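Glutamate--cysteine ligase GshA (Methylobacillus flagellatus KT, PDB 3K1T) probably acts as a ligase that joins glutamate to cysteine to make gamma-glutamylcysteine. Local coordinates at residues 31-36 with 409-414. Sequence-based numbering, arbitrary orientation.
Sequences HWFRSQ and ARLALL
The guanidinium of Arg410 lies flat on the ring of Phe33, the two planes 26° apart with centres 4.4 Å from each other. The cation-pi geometry is off-centre: Arg410 CZ stands 33° from the ring normal, displaced toward the CD2–CE2 side, with Phe33 CD2 3.6 Å from Arg410 NH1. A bend at chi3 turns the end of the arginine chain onto one face of the ring, and its CB adds an apolar touch, 3.6 Å from Phe33 CE1. Polar bonds elsewhere fix the rotation of the guanidinium: NH1 forms a salt bridge with Glu30, one residue before 31-36, and NE bonds to the carbonyl of Gly406. Were Phe33 an alanine, the buried guanidinium would probably lose its aromatic platform and a gap would open between Trp32 and Arg410, since Trp32 CZ3 approaches the opposite face of the phenyl ring.

Both segments belong to longer helices, 26-40 and 398-421, and they run nearly parallel, with a 19° crossing angle. At 11.7 Å their axes are far apart for a helix pair, and large side chains bridge the distance. Ala409 and Leu413 of helix 398-421 also pack on strands 45-52 and 340-349 of an antiparallel sheet.

The remaining contacts are apolar and centre on two leucine methyls. Leu411 CD2 meets Phe33 CZ at 3.9 Å and also reaches Trp32 CZ3. One turn on, Leu414 CD2 sits 3.7 Å from Trp32 CH2, and it equally touches the aliphatic CG of Gln36, which itself rests over the rim of one indole face. Trp32 reaches these methyls with its six-membered ring because its CG stands anti to the backbone N, while NE1 hydrogen-bonds Glu221 on helix 210-226, whose Phe222 meets the indole and also packs on Leu411.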
loop_
_atom_site.group_PDB
_atom_site.type_symbol
_atom_site.label_atom_id
_atom_site.label_comp_id
_atom_site.label_asym_id
_atom_site.label_seq_id
_atom_site.Cartn_x
_atom_site.Cartn_y
_atom_site.Cartn_z
ATOM N N HIS A 31 0.046 13.954 9.424
ATOM C CA HIS A 31 0.872 13.804 10.619
ATOM C C HIS A 31 0.013 13.495 11.841
ATOM O O HIS A 31 0.331 12.598 12.629
ATOM C CB HIS A 31 1.687 15.074 10.880
ATOM C CG HIS A 31 2.490 14.999 12.126
ATOM N ND1 HIS A 31 2.068 15.549 13.316
ATOM C CD2 HIS A 31 3.643 14.345 12.397
ATOM C CE1 HIS A 31 2.969 15.299 14.251
ATOM N NE2 HIS A 31 3.936 14.577 13.721
ATOM N N TRP A 32 -1.130 14.179 11.966
ATOM C CA TRP A 32 -2.030 13.917 13.097
ATOM C C TRP A 32 -2.554 12.479 13.056
ATOM O O TRP A 32 -2.539 11.778 14.071
ATOM C CB TRP A 32 -3.167 14.944 13.098
ATOM C CG TRP A 32 -4.152 14.787 14.222
ATOM C CD1 TRP A 32 -4.065 15.342 15.462
ATOM C CD2 TRP A 32 -5.381 14.059 14.193
ATOM N NE1 TRP A 32 -5.146 15.006 16.209
ATOM C CE2 TRP A 32 -5.977 14.208 15.464
ATOM C CE3 TRP A 32 -6.032 13.290 13.226
ATOM C CZ2 TRP A 32 -7.200 13.630 15.789
ATOM C CZ3 TRP A 32 -7.254 12.743 13.536
ATOM C CH2 TRP A 32 -7.829 12.911 14.822
ATOM N N PHE A 33 -2.993 12.011 11.892
ATOM C CA PHE A 33 -3.473 10.631 11.803
ATOM C C PHE A 33 -2.371 9.652 12.191
ATOM O O PHE A 33 -2.610 8.693 12.938
ATOM C CB PHE A 33 -3.958 10.299 10.384
ATOM C CG PHE A 33 -5.410 10.646 10.111
ATOM C CD1 PHE A 33 -6.432 10.038 10.826
ATOM C CD2 PHE A 33 -5.740 11.563 9.114
ATOM C CE1 PHE A 33 -7.754 10.336 10.571
ATOM C CE2 PHE A 33 -7.080 11.854 8.835
ATOM C CZ PHE A 33 -8.076 11.233 9.576
ATOM N N ARG A 34 -1.154 9.863 11.687
ATOM C CA ARG A 34 -0.051 8.973 12.083
ATOM C C ARG A 34 0.151 8.934 13.598
ATOM O O ARG A 34 0.353 7.831 14.141
ATOM C CB ARG A 34 1.266 9.309 11.377
ATOM C CG ARG A 34 1.291 8.745 9.955
ATOM C CD ARG A 34 2.676 8.932 9.333
ATOM N NE ARG A 34 2.950 10.268 8.857
ATOM C CZ ARG A 34 2.694 10.661 7.598
ATOM N NH1 ARG A 34 2.146 9.832 6.707
ATOM N NH2 ARG A 34 2.985 11.875 7.255
ATOM N N SER A 35 0.079 10.090 14.282
ATOM C CA SER A 35 0.149 10.084 15.737
ATOM C C SER A 35 -0.984 9.240 16.346
ATOM O O SER A 35 -0.747 8.499 17.302
ATOM C CB SER A 35 0.096 11.496 16.321
ATOM O OG SER A 35 1.192 12.209 15.820
ATOM N N GLN A 36 -2.195 9.343 15.787
ATOM C CA GLN A 36 -3.327 8.568 16.318
ATOM C C GLN A 36 -3.150 7.062 16.160
ATOM O O GLN A 36 -3.398 6.288 17.108
ATOM C CB GLN A 36 -4.675 9.020 15.726
ATOM C CG GLN A 36 -4.939 10.538 15.859
ATOM C CD GLN A 36 -4.770 11.037 17.253
ATOM O OE1 GLN A 36 -5.390 10.525 18.169
ATOM N NE2 GLN A 36 -3.903 12.030 17.430
ATOM N N ALA A 409 -13.918 9.309 6.549
ATOM C CA ALA A 409 -13.936 7.843 6.781
ATOM C C ALA A 409 -12.884 7.376 7.763
ATOM O O ALA A 409 -13.169 6.540 8.632
ATOM C CB ALA A 409 -13.799 7.068 5.463
ATOM N N ARG A 410 -11.692 7.955 7.686
ATOM C CA ARG A 410 -10.639 7.663 8.649
ATOM C C ARG A 410 -10.922 8.212 10.077
ATOM O O ARG A 410 -10.508 7.607 11.055
ATOM C CB ARG A 410 -9.276 8.103 8.123
ATOM C CG ARG A 410 -8.736 7.161 6.995
ATOM C CD ARG A 410 -7.383 7.636 6.528
ATOM N NE ARG A 410 -7.487 8.894 5.781
ATOM C CZ ARG A 410 -6.487 9.786 5.653
ATOM N NH1 ARG A 410 -5.264 9.565 6.149
ATOM N NH2 ARG A 410 -6.668 10.872 4.946
ATOM N N LEU A 411 -11.608 9.335 10.200
ATOM C CA LEU A 411 -12.072 9.806 11.526
ATOM C C LEU A 411 -13.039 8.806 12.135
ATOM O O LEU A 411 -12.940 8.484 13.324
ATOM C CB LEU A 411 -12.727 11.192 11.438
ATOM C CG LEU A 411 -11.851 12.359 10.971
ATOM C CD1 LEU A 411 -12.759 13.640 10.800
ATOM C CD2 LEU A 411 -10.743 12.614 11.986
ATOM N N ALA A 412 -13.975 8.317 11.326
ATOM C CA ALA A 412 -14.936 7.292 11.797
ATOM C C ALA A 412 -14.207 5.973 12.152
ATOM O O ALA A 412 -14.543 5.309 13.127
ATOM C CB ALA A 412 -16.029 7.055 10.742
ATOM N N LEU A 413 -13.215 5.586 11.357
ATOM C CA LEU A 413 -12.372 4.425 11.687
ATOM C C LEU A 413 -11.661 4.560 13.019
ATOM O O LEU A 413 -11.654 3.625 13.847
ATOM C CB LEU A 413 -11.334 4.176 10.576
ATOM C CG LEU A 413 -10.522 2.893 10.700
ATOM C CD1 LEU A 413 -11.419 1.733 10.300
ATOM C CD2 LEU A 413 -9.239 2.932 9.806
ATOM N N LEU A 414 -11.071 5.726 13.261
ATOM C CA LEU A 414 -10.382 5.989 14.515
ATOM C C LEU A 414 -11.356 5.894 15.707
ATOM O O LEU A 414 -11.058 5.248 16.744
ATOM C CB LEU A 414 -9.738 7.397 14.460
ATOM C CG LEU A 414 -9.024 7.883 15.715
ATOM C CD1 LEU A 414 -7.919 6.869 16.134
ATOM C CD2 LEU A 414 -8.421 9.281 15.478
#